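Local coordinates for protein pullulanase (Klebsiella oxytoca, PDB 2YOC) that hydrolyses the alpha-1,6-glucosidic linkages of pullulan and related branched dextrins, at residues Tyr276-Tyr285 with Thr295-Ala303. Sequence-based numbering, arbitrary orientation.
Sequences YAEAAEALSY and TFRVWAPTA. With SO4 (sulfate ion), chain Q; SO4 (sulfate ion), chain S.
W299, at the end of strand 293-299, packs against A280 and Y276 of helix 269-280. The A280 methyl CB lies 3.5 Å from W299 NE1. Y276 CB meets the same indole in its plane, at the edge. The ring of Y276, one turn before A280, takes P301 CB over one face. This CH-pi contact runs 3.7 Å from P301 CB to the ring centroid, 15° off the normal. P301 CD in turn covers one face of the W299 indole, so the proline touches both aromatic rings, one with CB and the other with CD. The polar ends of these rings look elsewhere: W299 NE1 bonds to S329 O, and Y276 OH to D242.

Y285 packs against the base of the W299 side chain and the strand before it. Its CE2 is 3.7 Å from W299 CB, and its CD2 lies 3.6 Å from R297 CG. The hydroxyl OH donates to A280 O at 2.7 Å. L283 N reaches that oxygen from the opposite face of the carbonyl plane, so A280 O accepts two bonds, from the turn and from the tyrosine.

R297 forms the polar edge. CG stands anti to the backbone N (chi1 -170°), and a bend at chi3 turns the guanidinium beside L283. NH1 donates to S284 O at 2.9 Å, on a lone pair in the carbonyl plane. NH1 and NH2 also grip one sulfate, probably from the crystallisation liquor, through its O3 and O1.

The contact joins the helix and its exit turn to a strand of the CBM48 domain. Packing holds the apolar part, while the nearly straight NH1 to S284 O bond fixes the arginine end, and the sulfate probably offsets the arginine's charge in the crystal.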
ATOM      1  N   TYR B 276      -9.736  46.501 -22.770  1.00 60.84           N
ATOM      2  CA  TYR B 276     -10.973  47.077 -22.247  1.00 61.55           C
ATOM      3  C   TYR B 276     -11.439  46.627 -20.872  1.00 63.24           C
ATOM      4  O   TYR B 276     -12.084  47.407 -20.175  1.00 62.57           O
ATOM      5  CB  TYR B 276     -12.122  46.836 -23.242  1.00 64.32           C
ATOM      6  CG  TYR B 276     -11.816  47.225 -24.669  1.00 68.41           C
ATOM      7  CD1 TYR B 276     -11.972  48.544 -25.105  1.00 71.56           C
ATOM      8  CD2 TYR B 276     -11.387  46.276 -25.594  1.00 69.07           C
ATOM      9  CE1 TYR B 276     -11.690  48.911 -26.420  1.00 72.99           C
ATOM     10  CE2 TYR B 276     -11.108  46.630 -26.913  1.00 71.09           C
ATOM     11  CZ  TYR B 276     -11.252  47.950 -27.318  1.00 80.19           C
ATOM     12  OH  TYR B 276     -10.948  48.303 -28.606  1.00 82.04           O
ATOM     13  N   ALA B 277     -11.191  45.368 -20.504  1.00 58.89           N
ATOM     14  CA  ALA B 277     -11.697  44.832 -19.247  1.00 57.98           C
ATOM     15  C   ALA B 277     -11.430  45.641 -17.988  1.00 62.29           C
ATOM     16  O   ALA B 277     -12.308  45.659 -17.124  1.00 62.29           O
ATOM     17  CB  ALA B 277     -11.315  43.377 -19.059  1.00 57.17           C
ATOM     18  N   GLU B 278     -10.274  46.330 -17.875  1.00 56.88           N
ATOM     19  CA  GLU B 278     -10.032  47.097 -16.651  1.00 56.02           C
ATOM     20  C   GLU B 278     -11.101  48.138 -16.416  1.00 57.36           C
ATOM     21  O   GLU B 278     -11.692  48.148 -15.322  1.00 57.52           O
ATOM     22  CB  GLU B 278      -8.636  47.722 -16.591  1.00 57.71           C
ATOM     23  CG  GLU B 278      -8.044  47.667 -15.194  1.00 68.05           C
ATOM     24  CD  GLU B 278      -6.822  48.535 -14.975  1.00111.50           C
ATOM     25  OE1 GLU B 278      -5.911  48.538 -15.842  1.00119.89           O
ATOM     26  OE2 GLU B 278      -6.781  49.225 -13.930  1.00109.23           O
ATOM     27  N   ALA B 279     -11.398  48.947 -17.472  1.00 50.30           N
ATOM     28  CA  ALA B 279     -12.404  50.014 -17.474  1.00 49.29           C
ATOM     29  C   ALA B 279     -13.789  49.455 -17.474  1.00 54.11           C
ATOM     30  O   ALA B 279     -14.634  49.919 -16.705  1.00 55.78           O
ATOM     31  CB  ALA B 279     -12.227  50.915 -18.684  1.00 50.70           C
ATOM     32  N   ALA B 280     -14.036  48.465 -18.342  1.00 51.19           N
ATOM     33  CA  ALA B 280     -15.349  47.851 -18.521  1.00 51.62           C
ATOM     34  C   ALA B 280     -15.873  47.249 -17.232  1.00 57.72           C
ATOM     35  O   ALA B 280     -17.059  47.391 -16.955  1.00 58.84           O
ATOM     36  CB  ALA B 280     -15.300  46.811 -19.624  1.00 52.12           C
ATOM     37  N   GLU B 281     -14.969  46.672 -16.401  1.00 54.73           N
ATOM     38  CA  GLU B 281     -15.281  46.020 -15.125  1.00 54.07           C
ATOM     39  C   GLU B 281     -15.869  46.969 -14.127  1.00 58.25           C
ATOM     40  O   GLU B 281     -16.590  46.531 -13.223  1.00 59.91           O
ATOM     41  CB  GLU B 281     -14.025  45.376 -14.519  1.00 54.68           C
ATOM     42  CG  GLU B 281     -13.816  43.919 -14.898  1.00 57.80           C
ATOM     43  CD  GLU B 281     -12.495  43.291 -14.483  1.00 78.68           C
ATOM     44  OE1 GLU B 281     -11.644  43.984 -13.876  1.00 76.66           O
ATOM     45  OE2 GLU B 281     -12.324  42.081 -14.751  1.00 70.01           O
ATOM     46  N   ALA B 282     -15.547  48.259 -14.264  1.00 52.41           N
ATOM     47  CA  ALA B 282     -15.986  49.287 -13.333  1.00 51.53           C
ATOM     48  C   ALA B 282     -17.353  49.932 -13.703  1.00 58.12           C
ATOM     49  O   ALA B 282     -17.735  50.956 -13.105  1.00 60.69           O
ATOM     50  CB  ALA B 282     -14.896  50.334 -13.202  1.00 52.02           C
ATOM     51  N   LEU B 283     -18.082  49.342 -14.686  1.00 50.79           N
ATOM     52  CA  LEU B 283     -19.376  49.869 -15.132  1.00 49.96           C
ATOM     53  C   LEU B 283     -20.535  48.946 -14.852  1.00 56.45           C
ATOM     54  O   LEU B 283     -20.339  47.782 -14.493  1.00 54.44           O
ATOM     55  CB  LEU B 283     -19.365  50.291 -16.601  1.00 49.54           C
ATOM     56  CG  LEU B 283     -18.231  51.239 -16.960  1.00 52.75           C
ATOM     57  CD1 LEU B 283     -18.280  51.595 -18.392  1.00 53.32           C
ATOM     58  CD2 LEU B 283     -18.253  52.463 -16.116  1.00 50.99           C
ATOM     59  N   SER B 284     -21.761  49.491 -14.947  1.00 55.40           N
ATOM     60  CA  SER B 284     -22.978  48.731 -14.687  1.00 54.07           C
ATOM     61  C   SER B 284     -23.732  48.481 -15.961  1.00 57.06           C
ATOM     62  O   SER B 284     -23.821  49.352 -16.842  1.00 57.81           O
ATOM     63  CB  SER B 284     -23.821  49.401 -13.617  1.00 58.24           C
ATOM     64  OG  SER B 284     -23.323  48.974 -12.355  1.00 71.14           O
ATOM     65  N   TYR B 285     -24.208  47.260 -16.102  1.00 52.36           N
ATOM     66  CA  TYR B 285     -24.850  46.872 -17.347  1.00 52.68           C
ATOM     67  C   TYR B 285     -26.342  46.561 -17.264  1.00 55.52           C
ATOM     68  O   TYR B 285     -26.869  46.268 -16.173  1.00 53.88           O
ATOM     69  CB  TYR B 285     -24.019  45.798 -18.084  1.00 52.07           C
ATOM     70  CG  TYR B 285     -22.605  46.259 -18.377  1.00 51.11           C
ATOM     71  CD1 TYR B 285     -21.593  46.111 -17.436  1.00 51.09           C
ATOM     72  CD2 TYR B 285     -22.289  46.886 -19.579  1.00 53.03           C
ATOM     73  CE1 TYR B 285     -20.295  46.562 -17.686  1.00 49.62           C
ATOM     74  CE2 TYR B 285     -20.989  47.340 -19.842  1.00 53.48           C
ATOM     75  CZ  TYR B 285     -19.990  47.147 -18.900  1.00 52.14           C
ATOM     76  OH  TYR B 285     -18.711  47.583 -19.119  1.00 46.90           O
ATOM     77  N   THR B 295     -30.392  54.334 -17.689  1.00 54.49           N
ATOM     78  CA  THR B 295     -29.144  54.228 -18.434  1.00 55.37           C
ATOM     79  C   THR B 295     -29.099  52.822 -19.048  1.00 58.82           C
ATOM     80  O   THR B 295     -29.235  51.818 -18.321  1.00 56.70           O
ATOM     81  CB  THR B 295     -27.907  54.537 -17.551  1.00 57.91           C
ATOM     82  OG1 THR B 295     -27.916  55.914 -17.176  1.00 58.41           O
ATOM     83  CG2 THR B 295     -26.576  54.195 -18.239  1.00 51.10           C
ATOM     84  N   PHE B 296     -28.956  52.775 -20.395  1.00 53.47           N
ATOM     85  CA  PHE B 296     -28.810  51.544 -21.136  1.00 51.87           C
ATOM     86  C   PHE B 296     -27.333  51.402 -21.357  1.00 56.02           C
ATOM     87  O   PHE B 296     -26.713  52.333 -21.882  1.00 57.67           O
ATOM     88  CB  PHE B 296     -29.504  51.641 -22.500  1.00 54.16           C
ATOM     89  CG  PHE B 296     -31.006  51.542 -22.462  1.00 55.11           C
ATOM     90  CD1 PHE B 296     -31.789  52.682 -22.300  1.00 57.88           C
ATOM     91  CD2 PHE B 296     -31.644  50.306 -22.575  1.00 54.85           C
ATOM     92  CE1 PHE B 296     -33.181  52.590 -22.246  1.00 58.39           C
ATOM     93  CE2 PHE B 296     -33.039  50.218 -22.527  1.00 56.70           C
ATOM     94  CZ  PHE B 296     -33.794  51.360 -22.379  1.00 55.98           C
ATOM     95  N   ARG B 297     -26.758  50.264 -20.962  1.00 50.09           N
ATOM     96  CA  ARG B 297     -25.354  49.994 -21.210  1.00 49.58           C
ATOM     97  C   ARG B 297     -25.105  48.575 -21.613  1.00 54.06           C
ATOM     98  O   ARG B 297     -25.455  47.612 -20.889  1.00 53.28           O
ATOM     99  CB  ARG B 297     -24.436  50.385 -20.047  1.00 50.81           C
ATOM    100  CG  ARG B 297     -22.941  50.316 -20.407  1.00 58.78           C
ATOM    101  CD  ARG B 297     -22.044  50.767 -19.287  1.00 65.82           C
ATOM    102  NE  ARG B 297     -22.062  52.226 -19.178  1.00 61.03           N
ATOM    103  CZ  ARG B 297     -22.722  52.885 -18.233  1.00 71.87           C
ATOM    104  NH1 ARG B 297     -23.399  52.222 -17.305  1.00 65.17           N
ATOM    105  NH2 ARG B 297     -22.712  54.214 -18.208  1.00 52.14           N
ATOM    106  N   VAL B 298     -24.423  48.457 -22.760  1.00 50.83           N
ATOM    107  CA  VAL B 298     -23.990  47.174 -23.311  1.00 49.91           C
ATOM    108  C   VAL B 298     -22.473  47.192 -23.606  1.00 55.02           C
ATOM    109  O   VAL B 298     -21.976  48.145 -24.220  1.00 56.53           O
ATOM    110  CB  VAL B 298     -24.875  46.703 -24.520  1.00 52.48           C
ATOM    111  CG1 VAL B 298     -24.848  47.694 -25.668  1.00 53.73           C
ATOM    112  CG2 VAL B 298     -24.496  45.305 -24.993  1.00 50.48           C
ATOM    113  N   TRP B 299     -21.750  46.161 -23.163  1.00 50.41           N
ATOM    114  CA  TRP B 299     -20.336  46.021 -23.503  1.00 51.62           C
ATOM    115  C   TRP B 299     -20.315  45.310 -24.853  1.00 56.84           C
ATOM    116  O   TRP B 299     -20.898  44.223 -24.985  1.00 56.93           O
ATOM    117  CB  TRP B 299     -19.567  45.161 -22.481  1.00 49.93           C
ATOM    118  CG  TRP B 299     -18.079  45.145 -22.691  1.00 51.23           C
ATOM    119  CD1 TRP B 299     -17.238  46.221 -22.684  1.00 54.75           C
ATOM    120  CD2 TRP B 299     -17.257  43.993 -22.914  1.00 50.96           C
ATOM    121  NE1 TRP B 299     -15.941  45.810 -22.899  1.00 54.18           N
ATOM    122  CE2 TRP B 299     -15.923  44.447 -23.047  1.00 54.74           C
ATOM    123  CE3 TRP B 299     -17.522  42.612 -23.055  1.00 52.67           C
ATOM    124  CZ2 TRP B 299     -14.850  43.570 -23.287  1.00 53.34           C
ATOM    125  CZ3 TRP B 299     -16.457  41.738 -23.280  1.00 53.50           C
ATOM    126  CH2 TRP B 299     -15.139  42.218 -23.382  1.00 53.89           C
ATOM    127  N   ALA B 300     -19.679  45.946 -25.853  1.00 52.85           N
ATOM    128  CA  ALA B 300     -19.533  45.462 -27.227  1.00 52.32           C
ATOM    129  C   ALA B 300     -18.275  46.157 -27.807  1.00 56.59           C
ATOM    130  O   ALA B 300     -18.404  47.087 -28.599  1.00 55.77           O
ATOM    131  CB  ALA B 300     -20.784  45.792 -28.028  1.00 53.67           C
ATOM    132  N   PRO B 301     -17.046  45.788 -27.336  1.00 54.66           N
ATOM    133  CA  PRO B 301     -15.837  46.504 -27.785  1.00 54.33           C
ATOM    134  C   PRO B 301     -15.473  46.375 -29.263  1.00 59.82           C
ATOM    135  O   PRO B 301     -14.681  47.182 -29.767  1.00 60.70           O
ATOM    136  CB  PRO B 301     -14.753  45.973 -26.848  1.00 54.68           C
ATOM    137  CG  PRO B 301     -15.216  44.604 -26.495  1.00 59.20           C
ATOM    138  CD  PRO B 301     -16.696  44.722 -26.363  1.00 55.74           C
ATOM    139  N   THR B 302     -16.070  45.407 -29.967  1.00 55.85           N
ATOM    140  CA  THR B 302     -15.790  45.243 -31.388  1.00 56.14           C
ATOM    141  C   THR B 302     -16.857  45.837 -32.296  1.00 59.43           C
ATOM    142  O   THR B 302     -16.571  46.072 -33.476  1.00 60.34           O
ATOM    143  CB  THR B 302     -15.492  43.790 -31.728  1.00 62.55           C
ATOM    144  OG1 THR B 302     -16.689  43.002 -31.671  1.00 64.52           O
ATOM    145  CG2 THR B 302     -14.387  43.219 -30.870  1.00 57.79           C
ATOM    146  N   ALA B 303     -18.085  46.030 -31.771  1.00 54.13           N
ATOM    147  CA  ALA B 303     -19.219  46.527 -32.537  1.00 55.81           C
ATOM    148  C   ALA B 303     -18.878  47.820 -33.226  1.00 67.43           C
ATOM    149  O   ALA B 303     -18.206  48.674 -32.640  1.00 69.05           O
ATOM    150  CB  ALA B 303     -20.440  46.711 -31.659  1.00 55.86           C
TER
HETATM  151  S   SO4 Q2081     -23.979  55.042 -14.650  1.00145.36           S
HETATM  152  O1  SO4 Q2081     -23.870  55.857 -15.895  1.00151.05           O
HETATM  153  O2  SO4 Q2081     -22.739  55.209 -13.841  1.00149.19           O
HETATM  154  O3  SO4 Q2081     -24.169  53.610 -14.971  1.00149.33           O
HETATM  155  O4  SO4 Q2081     -25.146  55.466 -13.877  1.00151.43           O
HETATM  156  S   SO4 S2083     -22.941  52.433 -10.524  1.00156.33           S
HETATM  157  O1  SO4 S2083     -22.502  52.013 -11.873  1.00162.06           O
HETATM  158  O2  SO4 S2083     -22.773  53.898 -10.385  1.00161.57           O
HETATM  159  O3  SO4 S2083     -22.132  51.727  -9.522  1.00159.52           O
HETATM  160  O4  SO4 S2083     -24.354  52.090 -10.334  1.00161.66           O